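Cephalosporin acylase (Bacillus halodurans, PDB 2NLZ) is probably an amide-cleaving cephalosporin acylase of the gamma-glutamyltranspeptidase family of Ntn hydrolases, though its function has not been established. Local coordinates at residues E302-A307 with Q444-M449; R470-W473 with V479-E482. The protein carries 1 engineered substitution. All blocks are in the same frame, centred on the assembly; numbering follows the deposited sequence.

Contact 1. Residues E302-A307 with Q444-M449; sequences EAMKLA and QPQGHM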
loop_
_atom_site.group_PDB
_atom_site.type_symbol
_atom_site.label_atom_id
_atom_site.label_comp_id
_atom_site.label_asym_id
_atom_site.label_seq_id
_atom_site.Cartn_x
_atom_site.Cartn_y
_atom_site.Cartn_z
ATOM N N GLU D 302 -18.159 -16.698 10.579
ATOM C CA GLU D 302 -18.959 -17.882 10.891
ATOM C C GLU D 302 -20.031 -17.639 11.948
ATOM O O GLU D 302 -21.182 -18.030 11.753
ATOM C CB GLU D 302 -18.068 -19.051 11.286
ATOM C CG GLU D 302 -17.149 -19.530 10.173
ATOM C CD GLU D 302 -17.880 -20.200 9.017
ATOM O OE1 GLU D 302 -18.521 -19.499 8.197
ATOM O OE2 GLU D 302 -17.784 -21.441 8.919
ATOM N N ALA D 303 -19.647 -16.984 13.046
ATOM C CA ALA D 303 -20.568 -16.627 14.135
ATOM C C ALA D 303 -21.695 -15.738 13.637
ATOM O O ALA D 303 -22.873 -15.965 13.935
ATOM C CB ALA D 303 -19.817 -15.941 15.277
ATOM N N MET D 304 -21.322 -14.728 12.861
ATOM C CA MET D 304 -22.295 -13.823 12.279
ATOM C C MET D 304 -23.299 -14.606 11.457
ATOM O O MET D 304 -24.501 -14.405 11.597
ATOM C CB MET D 304 -21.609 -12.746 11.426
ATOM C CG MET D 304 -22.558 -11.733 10.776
ATOM S SD MET D 304 -23.851 -11.110 11.877
ATOM C CE MET D 304 -22.891 -10.184 13.072
ATOM N N LYS D 305 -22.793 -15.511 10.626
ATOM C CA LYS D 305 -23.634 -16.311 9.752
ATOM C C LYS D 305 -24.706 -17.060 10.522
ATOM O O LYS D 305 -25.878 -16.959 10.180
ATOM C CB LYS D 305 -22.793 -17.269 8.907
ATOM C CG LYS D 305 -22.296 -16.643 7.616
ATOM C CD LYS D 305 -21.034 -17.314 7.114
ATOM C CE LYS D 305 -21.313 -18.678 6.509
ATOM N NZ LYS D 305 -20.044 -19.395 6.185
ATOM N N LEU D 306 -24.313 -17.773 11.573
ATOM C CA LEU D 306 -25.269 -18.571 12.344
ATOM C C LEU D 306 -26.348 -17.712 12.998
ATOM O O LEU D 306 -27.533 -18.037 12.939
ATOM C CB LEU D 306 -24.547 -19.413 13.392
ATOM C CG LEU D 306 -23.518 -20.404 12.831
ATOM C CD1 LEU D 306 -22.446 -20.734 13.872
ATOM C CD2 LEU D 306 -24.198 -21.672 12.280
ATOM N N ALA D 307 -25.916 -16.602 13.586
ATOM C CA ALA D 307 -26.801 -15.662 14.243
ATOM C C ALA D 307 -27.787 -15.005 13.280
ATOM O O ALA D 307 -28.942 -14.750 13.641
ATOM C CB ALA D 307 -25.977 -14.600 14.958
ATOM N N GLN D 444 -25.964 -4.061 8.856
ATOM C CA GLN D 444 -25.988 -3.424 10.174
ATOM C C GLN D 444 -25.454 -4.252 11.342
ATOM O O GLN D 444 -24.495 -3.826 12.003
ATOM C CB GLN D 444 -27.353 -2.772 10.472
ATOM C CG GLN D 444 -27.614 -1.557 9.569
ATOM C CD GLN D 444 -28.566 -0.540 10.154
ATOM O OE1 GLN D 444 -29.438 -0.025 9.458
ATOM N NE2 GLN D 444 -28.400 -0.234 11.429
ATOM N N PRO D 445 -26.020 -5.452 11.574
ATOM C CA PRO D 445 -25.489 -6.241 12.684
ATOM C C PRO D 445 -24.021 -6.640 12.485
ATOM O O PRO D 445 -23.252 -6.679 13.458
ATOM C CB PRO D 445 -26.386 -7.479 12.690
ATOM C CG PRO D 445 -27.610 -7.079 11.935
ATOM C CD PRO D 445 -27.128 -6.141 10.897
ATOM N N GLN D 446 -23.646 -6.911 11.231
ATOM C CA GLN D 446 -22.278 -7.274 10.880
ATOM C C GLN D 446 -21.318 -6.134 11.185
ATOM O O GLN D 446 -20.217 -6.362 11.709
ATOM C CB GLN D 446 -22.199 -7.695 9.417
ATOM C CG GLN D 446 -23.344 -8.624 9.015
ATOM C CD GLN D 446 -23.141 -9.287 7.660
ATOM O OE1 GLN D 446 -22.085 -9.874 7.376
ATOM N NE2 GLN D 446 -24.172 -9.210 6.816
ATOM N N GLY D 447 -21.759 -4.910 10.891
ATOM C CA GLY D 447 -21.010 -3.700 11.242
ATOM C C GLY D 447 -20.930 -3.445 12.740
ATOM O O GLY D 447 -19.921 -2.949 13.245
ATOM N N HIS D 448 -22.002 -3.788 13.444
ATOM C CA HIS D 448 -22.022 -3.740 14.899
ATOM C C HIS D 448 -21.024 -4.750 15.484
ATOM O O HIS D 448 -20.300 -4.440 16.433
ATOM C CB HIS D 448 -23.428 -4.029 15.425
ATOM C CG HIS D 448 -24.345 -2.847 15.392
ATOM N ND1 HIS D 448 -25.295 -2.621 16.362
ATOM C CD2 HIS D 448 -24.455 -1.820 14.515
ATOM C CE1 HIS D 448 -25.954 -1.511 16.083
ATOM N NE2 HIS D 448 -25.470 -1.009 14.962
ATOM N N MET D 449 -20.973 -5.952 14.916
ATOM C CA MET D 449 -20.041 -6.954 15.418
ATOM C C MET D 449 -18.611 -6.505 15.185
ATOM O O MET D 449 -17.752 -6.691 16.051
ATOM C CB MET D 449 -20.262 -8.327 14.778
ATOM C CG MET D 449 -19.593 -9.448 15.571
ATOM S SD MET D 449 -19.577 -11.136 14.893
ATOM C CE MET D 449 -18.889 -10.804 13.307
#

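Contact 2. Residues R470-W473 with V479-E482; sequences RWQW and VQVE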
loop_
_atom_site.group_PDB
_atom_site.type_symbol
_atom_site.label_atom_id
_atom_site.label_comp_id
_atom_site.label_asym_id
_atom_site.label_seq_id
_atom_site.Cartn_x
_atom_site.Cartn_y
_atom_site.Cartn_z
ATOM N N ARG D 470 -13.687 -3.704 5.915
ATOM C CA ARG D 470 -14.893 -4.394 6.338
ATOM C C ARG D 470 -15.258 -5.569 5.467
ATOM O O ARG D 470 -15.015 -5.571 4.268
ATOM C CB ARG D 470 -16.072 -3.424 6.415
ATOM C CG ARG D 470 -15.976 -2.436 7.576
ATOM C CD ARG D 470 -17.020 -1.351 7.457
ATOM N NE ARG D 470 -16.714 -0.197 8.292
ATOM C CZ ARG D 470 -17.237 1.018 8.118
ATOM N NH1 ARG D 470 -18.097 1.239 7.128
ATOM N NH2 ARG D 470 -16.892 2.019 8.934
ATOM N N TRP D 471 -15.846 -6.576 6.095
ATOM C CA TRP D 471 -16.431 -7.692 5.385
ATOM C C TRP D 471 -17.935 -7.682 5.614
ATOM O O TRP D 471 -18.410 -7.097 6.594
ATOM C CB TRP D 471 -15.841 -9.007 5.893
ATOM C CG TRP D 471 -15.967 -9.152 7.368
ATOM C CD1 TRP D 471 -15.029 -8.823 8.310
ATOM C CD2 TRP D 471 -17.106 -9.646 8.086
ATOM N NE1 TRP D 471 -15.516 -9.084 9.566
ATOM C CE2 TRP D 471 -16.789 -9.587 9.453
ATOM C CE3 TRP D 471 -18.359 -10.129 7.702
ATOM C CZ2 TRP D 471 -17.682 -9.992 10.438
ATOM C CZ3 TRP D 471 -19.252 -10.527 8.686
ATOM C CH2 TRP D 471 -18.909 -10.457 10.034
ATOM N N GLN D 472 -18.678 -8.325 4.711
ATOM C CA GLN D 472 -20.090 -8.613 4.955
ATOM C C GLN D 472 -20.594 -9.859 4.247
ATOM O O GLN D 472 -20.348 -10.048 3.060
ATOM C CB GLN D 472 -20.989 -7.410 4.658
ATOM C CG GLN D 472 -21.213 -7.063 3.209
ATOM C CD GLN D 472 -22.353 -6.081 3.057
ATOM O OE1 GLN D 472 -23.436 -6.277 3.617
ATOM N NE2 GLN D 472 -22.115 -5.010 2.312
ATOM N N TRP D 473 -21.292 -10.707 5.000
ATOM C CA TRP D 473 -21.901 -11.927 4.468
ATOM C C TRP D 473 -23.237 -11.621 3.785
ATOM O O TRP D 473 -24.026 -10.834 4.297
ATOM C CB TRP D 473 -22.107 -12.931 5.605
ATOM C CG TRP D 473 -23.051 -14.023 5.285
ATOM C CD1 TRP D 473 -22.772 -15.170 4.621
ATOM C CD2 TRP D 473 -24.436 -14.072 5.613
ATOM N NE1 TRP D 473 -23.896 -15.944 4.516
ATOM C CE2 TRP D 473 -24.936 -15.288 5.115
ATOM C CE3 TRP D 473 -25.304 -13.203 6.274
ATOM C CZ2 TRP D 473 -26.270 -15.662 5.259
ATOM C CZ3 TRP D 473 -26.631 -13.578 6.419
ATOM C CH2 TRP D 473 -27.100 -14.797 5.912
ATOM N N VAL D 479 -19.308 -13.972 0.902
ATOM C CA VAL D 479 -18.887 -12.859 1.756
ATOM C C VAL D 479 -18.205 -11.807 0.898
ATOM O O VAL D 479 -17.196 -12.095 0.249
ATOM C CB VAL D 479 -17.879 -13.298 2.839
ATOM C CG1 VAL D 479 -17.433 -12.115 3.643
ATOM C CG2 VAL D 479 -18.471 -14.338 3.743
ATOM N N GLN D 480 -18.756 -10.598 0.893
ATOM C CA GLN D 480 -18.137 -9.454 0.230
ATOM C C GLN D 480 -17.108 -8.793 1.136
ATOM O O GLN D 480 -17.361 -8.633 2.337
ATOM C CB GLN D 480 -19.201 -8.431 -0.125
ATOM C CG GLN D 480 -20.344 -9.013 -0.933
ATOM C CD GLN D 480 -21.321 -7.966 -1.425
ATOM O OE1 GLN D 480 -21.839 -8.063 -2.534
ATOM N NE2 GLN D 480 -21.583 -6.965 -0.602
ATOM N N VAL D 481 -15.948 -8.422 0.577
ATOM C CA VAL D 481 -14.944 -7.630 1.321
ATOM C C VAL D 481 -14.536 -6.347 0.589
ATOM O O VAL D 481 -14.777 -6.198 -0.613
ATOM C CB VAL D 481 -13.674 -8.447 1.696
ATOM C CG1 VAL D 481 -14.044 -9.677 2.531
ATOM C CG2 VAL D 481 -12.854 -8.840 0.441
ATOM N N GLU D 482 -13.918 -5.427 1.326
ATOM C CA GLU D 482 -13.488 -4.137 0.781
ATOM C C GLU D 482 -12.170 -4.224 0.026
ATOM O O GLU D 482 -11.347 -5.092 0.316
ATOM C CB GLU D 482 -13.357 -3.118 1.911
ATOM C CG GLU D 482 -14.679 -2.513 2.337
ATOM C CD GLU D 482 -14.522 -1.323 3.259
ATOM O OE1 GLU D 482 -14.668 -0.174 2.770
ATOM O OE2 GLU D 482 -14.251 -1.543 4.462
#

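Contact 1. Residues E302-A307 with Q444-M449
With its CG anti to the backbone N (chi1 -180°) and its chain then bent at both chi2 and chi3, M304 reaches across to the 444-449 helix and curls its methyl end over the backbone there. M449, also anti at chi1 (-163°), runs the opposite way, and the two methionines slide past each other: M304 CE rests 3.6 Å from M449 CB, while M449 CE returns to within 3.8 Å of M304 CB. The same M304 methyl lies 3.5 Å from P445 O, the carbonyl that accepts the helical bond from M449 N, and it also approaches the proline ring at CB. Q446 crosses the methionine at about a right angle, its CG 3.7 Å from M304 CG. Here helix 294-314 faces the first turns of helix 444-457 in an enzyme of the gamma-glutamyltranspeptidase family, whose members share the Ntn-hydrolase fold. The segment axes run closer to antiparallel than parallel, at 143°, and remain 10.8 Å apart, a separation bridged by long side chains. Shortening M304 to an alanine would probably open a gap between the helices, leaving M449 CB and the P445 carbonyl without the methyl that lies against them, and Q446 CG without its neighbour. The polar end of Q446 is engaged on both sides of its amide, OE1 with W473 N and NE2 with F442 O, which probably fixes the amide's rotation.

Contact 2. Residues R470-W473 with V479-E482
R470 and E482 meet at the end of an antiparallel beta hairpin, their side chains side by side and pointing the same way. From E482 CB, which lies 3.8 Å from R470 O, the chain passes along the arginine backbone: CG is 3.6 Å from that carbonyl oxygen, CD faces R470 N, and OE2 takes a weak, bent bond from R470 N at 2.7 Å. OE2 also lies 3.3 Å from R470 CB, whereas OE1 turns to a salt bridge with R531. CG anti to the carbonyl carbon (chi1 -80°) and an extended chain beyond it carry the carboxylate to this place. The arginine head is likewise held outside the hairpin, by a salt bridge to E529 and by the carbonyl of F509.

E482 N bonds back to R470 O, and Q472 and Q480 form the hydrogen-bonded pair, in which Q472 N to Q480 O is the straighter bond at 163°. Their side chains also run together, the amide planes nearly perpendicular at 80°. W471 opposite V481 and W473 opposite V479 are non-hydrogen-bonded pairs, and these four residues share the other face; W471 CB packs on V481 CG1 at 3.9 Å, while V479 CG2 meets the edge of the W473 ring.

Strand 478-481 is central in a small three-stranded mixed sheet, parallel to strand 499-502 on its far side, and the face bearing W471, W473 and V479 packs against helix 294-314, with helix 444-457 also touching W471.

How the contacts relate
Both segments of contact 1 precede those of contact 2 along the chain, and their centres lie only about 11 Å apart on the same side of the chain's centre. The hairpin of contact 2 follows helix 444-457 in sequence, after the short helix 462-467, and folds back onto both helices of contact 1. W471 joins the two contacts: its ring packs against M449 and Q446, and its NE1 bonds to Q300 of helix 294-314. Q446 ties its helix to the hairpin, and K305 lies against the W473 ring. Helix 294-314, remote in sequence, is thus joined to the neighbouring helix 444-457 and the hairpin in one buried unit within the gamma-glutamyltranspeptidase family region.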